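Local coordinates for Ras-associated and pleckstrin homology domains-containing protein 1 (Homo sapiens, PDB 4GN1), which mediates localized membrane signals, targets EVL and VASP to the leading edge and is implicated in regulating lamellipodial dynamics, at residues E24-V28 / R29-D33; C176-L180 / D181-V185. All coordinates share one frame; numbering follows the deposited sequence.

Contact 1: residues E24-V28 / R29-D33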
ATOM      1  N   GLU A  24       0.284  22.694   6.656  1.00 22.58           N
ATOM      2  CA  GLU A  24       1.424  22.042   6.021  1.00 23.32           C
ATOM      3  C   GLU A  24       2.223  21.168   6.989  1.00 22.37           C
ATOM      4  O   GLU A  24       3.105  20.444   6.579  1.00 22.00           O
ATOM      5  CB  GLU A  24       2.330  23.063   5.324  1.00 24.85           C
ATOM      6  CG  GLU A  24       3.131  23.912   6.296  1.00 28.61           C
ATOM      7  CD  GLU A  24       3.969  24.963   5.604  1.00 31.79           C
ATOM      8  OE1 GLU A  24       4.703  24.602   4.651  1.00 34.45           O
ATOM      9  OE2 GLU A  24       3.895  26.143   6.008  1.00 32.60           O
ATOM     10  N   ARG A  25       1.916  21.230   8.270  1.00 22.96           N
ATOM     11  CA  ARG A  25       2.653  20.394   9.239  1.00 23.97           C
ATOM     12  C   ARG A  25       1.959  19.065   9.557  1.00 21.60           C
ATOM     13  O   ARG A  25       2.536  18.211  10.196  1.00 21.15           O
ATOM     14  CB  ARG A  25       2.890  21.167  10.542  1.00 26.88           C
ATOM     15  CG  ARG A  25       3.961  22.252  10.453  1.00 31.36           C
ATOM     16  CD  ARG A  25       4.070  23.019  11.767  1.00 35.78           C
ATOM     17  NE  ARG A  25       4.588  22.172  12.841  1.00 40.50           N
ATOM     18  CZ  ARG A  25       5.878  22.048  13.151  1.00 43.86           C
ATOM     19  NH1 ARG A  25       6.791  22.731  12.471  1.00 46.54           N
ATOM     20  NH2 ARG A  25       6.256  21.240  14.142  1.00 44.32           N
ATOM     21  N   GLN A  26       0.715  18.907   9.126  1.00 19.52           N
ATOM     22  CA  GLN A  26      -0.105  17.831   9.656  1.00 18.71           C
ATOM     23  C   GLN A  26       0.204  16.505   9.015  1.00 17.66           C
ATOM     24  O   GLN A  26       0.457  16.430   7.816  1.00 17.98           O
ATOM     25  CB  GLN A  26      -1.594  18.149   9.512  1.00 17.54           C
ATOM     26  CG  GLN A  26      -2.090  19.150  10.547  1.00 18.06           C
ATOM     27  CD  GLN A  26      -3.544  19.524  10.343  1.00 17.25           C
ATOM     28  OE1 GLN A  26      -3.988  19.713   9.218  1.00 16.78           O
ATOM     29  NE2 GLN A  26      -4.284  19.625  11.424  1.00 17.07           N
ATOM     30  N   THR A  27       0.188  15.461   9.830  1.00 16.73           N
ATOM     31  CA  THR A  27       0.219  14.100   9.334  1.00 15.51           C
ATOM     32  C   THR A  27      -1.222  13.699   8.952  1.00 15.13           C
ATOM     33  O   THR A  27      -2.199  14.329   9.379  1.00 14.91           O
ATOM     34  CB  THR A  27       0.650  13.139  10.446  1.00 15.34           C
ATOM     35  OG1 THR A  27      -0.364  13.165  11.437  1.00 15.42           O
ATOM     36  CG2 THR A  27       2.001  13.550  11.088  1.00 15.29           C
ATOM     37  N   VAL A  28      -1.338  12.609   8.193  1.00 15.12           N
ATOM     38  CA  VAL A  28      -2.633  12.014   7.829  1.00 14.29           C
ATOM     39  C   VAL A  28      -3.422  11.645   9.089  1.00 14.51           C
ATOM     40  O   VAL A  28      -4.642  11.851   9.160  1.00 14.62           O
ATOM     41  CB  VAL A  28      -2.437  10.805   6.867  1.00 13.59           C
ATOM     42  CG1 VAL A  28      -3.705   9.963   6.748  1.00 13.65           C
ATOM     43  CG2 VAL A  28      -2.034  11.291   5.480  1.00 13.24           C
ATOM     44  N   ARG A  29      -2.704  11.119  10.077  1.00 14.97           N
ATOM     45  CA  ARG A  29      -3.258  10.802  11.400  1.00 15.85           C
ATOM     46  C   ARG A  29      -3.980  12.001  11.972  1.00 15.98           C
ATOM     47  O   ARG A  29      -5.145  11.905  12.335  1.00 17.22           O
ATOM     48  CB  ARG A  29      -2.151  10.318  12.364  1.00 16.93           C
ATOM     49  CG  ARG A  29      -2.501  10.311  13.857  1.00 18.76           C
ATOM     50  CD  ARG A  29      -3.825   9.600  14.175  1.00 19.95           C
ATOM     51  NE  ARG A  29      -3.927   8.292  13.522  1.00 20.08           N
ATOM     52  CZ  ARG A  29      -5.070   7.694  13.191  1.00 20.72           C
ATOM     53  NH1 ARG A  29      -6.226   8.273  13.451  1.00 21.00           N
ATOM     54  NH2 ARG A  29      -5.060   6.499  12.586  1.00 20.93           N
ATOM     55  N   GLN A  30      -3.308  13.136  12.036  1.00 15.61           N
ATOM     56  CA  GLN A  30      -3.948  14.360  12.515  1.00 15.97           C
ATOM     57  C   GLN A  30      -5.168  14.796  11.712  1.00 15.88           C
ATOM     58  O   GLN A  30      -6.131  15.279  12.281  1.00 16.81           O
ATOM     59  CB  GLN A  30      -2.942  15.502  12.570  1.00 15.82           C
ATOM     60  CG  GLN A  30      -2.032  15.424  13.780  1.00 16.18           C
ATOM     61  CD  GLN A  30      -0.877  16.380  13.692  1.00 16.65           C
ATOM     62  OE1 GLN A  30       0.002  16.262  12.820  1.00 16.05           O
ATOM     63  NE2 GLN A  30      -0.857  17.332  14.608  1.00 17.46           N
ATOM     64  N   VAL A  31      -5.096  14.648  10.395  1.00 14.92           N
ATOM     65  CA  VAL A  31      -6.189  14.981   9.502  1.00 14.74           C
ATOM     66  C   VAL A  31      -7.350  14.033   9.706  1.00 15.21           C
ATOM     67  O   VAL A  31      -8.487  14.473   9.805  1.00 15.98           O
ATOM     68  CB  VAL A  31      -5.709  14.946   8.034  1.00 14.05           C
ATOM     69  CG1 VAL A  31      -6.874  14.880   7.055  1.00 13.46           C
ATOM     70  CG2 VAL A  31      -4.767  16.128   7.773  1.00 13.64           C
ATOM     71  N   LEU A  32      -7.068  12.738   9.793  1.00 15.15           N
ATOM     72  CA  LEU A  32      -8.102  11.755  10.127  1.00 15.85           C
ATOM     73  C   LEU A  32      -8.772  11.995  11.487  1.00 17.04           C
ATOM     74  O   LEU A  32     -10.000  11.846  11.615  1.00 17.36           O
ATOM     75  CB  LEU A  32      -7.524  10.343  10.099  1.00 15.57           C
ATOM     76  CG  LEU A  32      -7.282   9.754   8.704  1.00 14.78           C
ATOM     77  CD1 LEU A  32      -6.475   8.478   8.844  1.00 14.45           C
ATOM     78  CD2 LEU A  32      -8.578   9.470   7.969  1.00 14.61           C
ATOM     79  N   ASP A  33      -7.989  12.364  12.502  1.00 17.43           N
ATOM     80  CA  ASP A  33      -8.589  12.671  13.805  1.00 18.57           C
ATOM     81  C   ASP A  33      -9.626  13.786  13.685  1.00 19.65           C
ATOM     82  O   ASP A  33     -10.703  13.738  14.330  1.00 21.02           O
ATOM     83  CB  ASP A  33      -7.542  12.941  14.882  1.00 18.34           C
ATOM     84  CG  ASP A  33      -6.764  11.687  15.268  1.00 18.36           C
ATOM     85  OD1 ASP A  33      -7.149  10.564  14.947  1.00 18.27           O
ATOM     86  OD2 ASP A  33      -5.726  11.796  15.912  1.00 19.47           O
TER
HETATM   87  O   HOH W   1       2.571  16.718  12.989  1.00 30.03           O

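Contact 2: residues C176-L180 / D181-V185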
ATOM      1  N   CYS A 176      17.640  -6.836 -10.089  1.00 44.77           N
ATOM      2  CA  CYS A 176      16.782  -5.809  -9.501  1.00 41.19           C
ATOM      3  C   CYS A 176      15.574  -5.593 -10.406  1.00 40.02           C
ATOM      4  O   CYS A 176      15.721  -5.390 -11.619  1.00 40.85           O
ATOM      5  CB  CYS A 176      17.525  -4.487  -9.275  1.00 40.70           C
ATOM      6  SG  CYS A 176      16.487  -3.188  -8.535  1.00 39.13           S
ATOM      7  N   PHE A 177      14.388  -5.690  -9.808  1.00 37.79           N
ATOM      8  CA  PHE A 177      13.141  -5.354 -10.464  1.00 36.55           C
ATOM      9  C   PHE A 177      12.755  -3.943 -10.055  1.00 35.19           C
ATOM     10  O   PHE A 177      12.421  -3.137 -10.911  1.00 35.07           O
ATOM     11  CB  PHE A 177      12.019  -6.365 -10.138  1.00 35.61           C
ATOM     12  CG  PHE A 177      10.653  -5.937 -10.616  1.00 33.96           C
ATOM     13  CD1 PHE A 177      10.289  -6.079 -11.948  1.00 34.65           C
ATOM     14  CD2 PHE A 177       9.728  -5.388  -9.724  1.00 31.99           C
ATOM     15  CE1 PHE A 177       9.036  -5.686 -12.382  1.00 33.95           C
ATOM     16  CE2 PHE A 177       8.471  -4.979 -10.148  1.00 30.93           C
ATOM     17  CZ  PHE A 177       8.125  -5.120 -11.483  1.00 32.28           C
ATOM     18  N   LEU A 178      12.800  -3.644  -8.756  1.00 34.48           N
ATOM     19  CA  LEU A 178      12.478  -2.305  -8.285  1.00 33.22           C
ATOM     20  C   LEU A 178      12.918  -2.062  -6.840  1.00 33.44           C
ATOM     21  O   LEU A 178      12.477  -2.787  -5.926  1.00 32.62           O
ATOM     22  CB  LEU A 178      10.975  -2.083  -8.394  1.00 32.35           C
ATOM     23  CG  LEU A 178      10.364  -0.691  -8.522  1.00 31.37           C
ATOM     24  CD1 LEU A 178      10.848   0.046  -9.776  1.00 33.03           C
ATOM     25  CD2 LEU A 178       8.862  -0.862  -8.580  1.00 29.73           C
ATOM     26  N   GLN A 179      13.785  -1.051  -6.647  1.00 33.71           N
ATOM     27  CA  GLN A 179      14.108  -0.503  -5.320  1.00 33.03           C
ATOM     28  C   GLN A 179      12.915   0.293  -4.766  1.00 31.00           C
ATOM     29  O   GLN A 179      12.274   1.040  -5.505  1.00 30.38           O
ATOM     30  CB  GLN A 179      15.393   0.348  -5.370  1.00 34.29           C
ATOM     31  CG  GLN A 179      16.626  -0.482  -5.718  1.00 36.76           C
ATOM     32  CD  GLN A 179      17.957   0.077  -5.217  1.00 38.92           C
ATOM     33  OE1 GLN A 179      18.019   1.029  -4.408  1.00 38.78           O
ATOM     34  NE2 GLN A 179      19.049  -0.526  -5.703  1.00 40.65           N
ATOM     35  N   LEU A 180      12.615   0.124  -3.476  1.00 30.75           N
ATOM     36  CA  LEU A 180      11.368   0.637  -2.883  1.00 29.62           C
ATOM     37  C   LEU A 180      11.433   2.064  -2.279  1.00 28.79           C
ATOM     38  O   LEU A 180      10.403   2.697  -1.984  1.00 26.26           O
ATOM     39  CB  LEU A 180      10.831  -0.372  -1.851  1.00 29.30           C
ATOM     40  CG  LEU A 180      10.306  -1.707  -2.413  1.00 30.62           C
ATOM     41  CD1 LEU A 180       9.891  -2.655  -1.283  1.00 29.99           C
ATOM     42  CD2 LEU A 180       9.164  -1.512  -3.426  1.00 28.81           C
ATOM     43  N   ASP A 181      12.643   2.571  -2.104  1.00 29.54           N
ATOM     44  CA  ASP A 181      12.823   3.885  -1.476  1.00 29.62           C
ATOM     45  C   ASP A 181      11.924   4.996  -1.999  1.00 27.72           C
ATOM     46  O   ASP A 181      11.472   5.813  -1.223  1.00 26.95           O
ATOM     47  CB  ASP A 181      14.271   4.332  -1.648  1.00 31.44           C
ATOM     48  CG  ASP A 181      15.212   3.318  -1.160  1.00 33.35           C
ATOM     49  OD1 ASP A 181      15.543   3.407   0.023  1.00 33.70           O
ATOM     50  OD2 ASP A 181      15.545   2.386  -1.929  1.00 35.98           O
ATOM     51  N   HIS A 182      11.719   5.045  -3.313  1.00 27.38           N
ATOM     52  CA  HIS A 182      10.969   6.136  -3.946  1.00 26.66           C
ATOM     53  C   HIS A 182       9.827   5.636  -4.787  1.00 25.97           C
ATOM     54  O   HIS A 182       9.510   6.232  -5.824  1.00 26.91           O
ATOM     55  CB  HIS A 182      11.900   7.066  -4.763  1.00 26.96           C
ATOM     56  CG  HIS A 182      13.108   7.557  -3.980  1.00 27.76           C
ATOM     57  ND1 HIS A 182      13.011   8.452  -2.953  1.00 26.63           N
ATOM     58  CD2 HIS A 182      14.459   7.229  -4.086  1.00 29.27           C
ATOM     59  CE1 HIS A 182      14.229   8.677  -2.446  1.00 28.08           C
ATOM     60  NE2 HIS A 182      15.118   7.928  -3.137  1.00 29.93           N
ATOM     61  N   VAL A 183       9.225   4.522  -4.371  1.00 24.64           N
ATOM     62  CA  VAL A 183       7.955   4.092  -4.940  1.00 24.41           C
ATOM     63  C   VAL A 183       6.918   3.833  -3.842  1.00 23.41           C
ATOM     64  O   VAL A 183       7.218   3.242  -2.790  1.00 23.02           O
ATOM     65  CB  VAL A 183       8.062   2.839  -5.863  1.00 26.21           C
ATOM     66  CG1 VAL A 183       9.041   3.075  -7.012  1.00 27.39           C
ATOM     67  CG2 VAL A 183       8.413   1.577  -5.078  1.00 25.87           C
ATOM     68  N   ASN A 184       5.706   4.301  -4.098  1.00 21.74           N
ATOM     69  CA  ASN A 184       4.560   3.937  -3.312  1.00 21.01           C
ATOM     70  C   ASN A 184       3.915   2.717  -3.957  1.00 21.08           C
ATOM     71  O   ASN A 184       4.214   2.388  -5.104  1.00 22.24           O
ATOM     72  CB  ASN A 184       3.580   5.108  -3.265  1.00 20.58           C
ATOM     73  CG  ASN A 184       4.126   6.287  -2.496  1.00 20.53           C
ATOM     74  OD1 ASN A 184       4.973   6.129  -1.610  1.00 22.04           O
ATOM     75  ND2 ASN A 184       3.636   7.478  -2.812  1.00 19.68           N
ATOM     76  N   VAL A 185       3.047   2.043  -3.219  1.00 19.96           N
ATOM     77  CA  VAL A 185       2.375   0.877  -3.722  1.00 20.02           C
ATOM     78  C   VAL A 185       0.888   1.188  -3.691  1.00 19.02           C
ATOM     79  O   VAL A 185       0.412   1.840  -2.771  1.00 18.02           O
ATOM     80  CB  VAL A 185       2.785  -0.438  -2.965  1.00 20.35           C
ATOM     81  CG1 VAL A 185       2.494  -0.393  -1.467  1.00 19.56           C
ATOM     82  CG2 VAL A 185       2.088  -1.638  -3.569  1.00 20.81           C
TER
HETATM   83  O   HOH W   2      12.789   3.810  -5.739  1.00 34.35           O

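Contact 1: residues E24-V28 / R29-D33
Thr-27 and Gln-30 grip each other twice at the start of helix 28-39. The backbone N of Gln-30 gives its hydrogen to Thr-27 OG1 at 3.0 Å, nearly straight at 173°, and in return Thr-27 N donates to Gln-30 OE1 at 3.1 Å, the donor tilted somewhat from the amide's carbonyl plane. A chi1 of 65° sets Thr-27 OG1 between its own backbone N and carbonyl carbon, from where it can reach forward to the first turn. Threonine suits this N-cap because its hydroxyl stands in for the carbonyl that a preceding turn would supply; glutamine is long enough to reach back, its chain extended and crossing the threonine side chain at about a right angle. This reciprocal pair is a capping box, here opening the helix that follows strand 17-23 in the ubiquitin-like Ras-associating domain. A water also donates to Gln-30 OE1 at 2.6 Å and to the carbonyl O of Arg-25, tying the amide to the loop before the helix.

Behind the cap the helical pattern sets in, with Val-31 N bonded to Thr-27 O and Leu-32 N to Val-28 O. On the buried side Val-28 and Leu-32 lie side by side, CG1 of the valine 3.8 Å from CD1 of the leucine, and both rest on Leu-49 of strand 47-53. Gln-26 crosses Val-31 at about a right angle, OE1 3.9 Å from CG2, while that OE1 accepts from Asp-23 N. Arg-29 NH1 reaches one turn along the helix to Asp-33 OD1 in a salt bridge at 2.9 Å, and its NH2 forms another with Asp-64.

Contact 2: residues C176-L180 / D181-V185
The chain bends sharply from Leu-180 to Val-183, where Val-183 N donates to Leu-180 O at 3.2 Å, straight at the hydrogen but arriving from above the carbonyl plane. A water spans the same bend, donating to Gln-179 O at 2.8 Å and accepting from His-182 N. Val-183 CG2 meets Leu-180 CD2 at 3.6 Å, the two side chains crossing obliquely. With chi1 at -57°, Val-183 carries CG2 between its backbone N and carbonyl carbon, facing the leucine, while CG1 approaches CD2 of Leu-178 at 4.2 Å. The two methyls of a valine can thus serve two leucines. The turn joins strands 175-178 and 184-188 of the PH domain; just before it, Phe-177 and Leu-178 both face Ile-160 in a classic beta bulge, and the ring of Phe-177 meets those of Tyr-162 and Phe-153 edge-to-face. Leucine suits position 180 because it is long enough to pack against Ile-235 and Ala-238 of helix 225-240 while its CD2 still meets Val-183. From that helix Lys-239 NZ also bonds to Leu-180 O. On the exposed side, Gln-179 and Asp-181 run alongside each other, their amide and carboxylate planes 54° apart and OE1 to OD2 3.8 Å.

Contact 1 belongs to the Ras-associating domain and contact 2 to the PH domain, so they sample the two folded modules through which this protein interacts with RAC1. Their centres lie 25 Å apart, and about 11 Å separates their nearest atoms, so neither touches the other. Both are local changes of direction: 24-33 passes from strand 17-23 into a helix, whereas 176-185 leads from one strand to another. Helices from the C-terminal part of the chain approach both places, since 242-251 touches Arg-29 of contact 1 and the preceding 225-240 packs on contact 2. A malonate ion, probably from the crystallisation liquor, bonds to Asn-184 within 176-185.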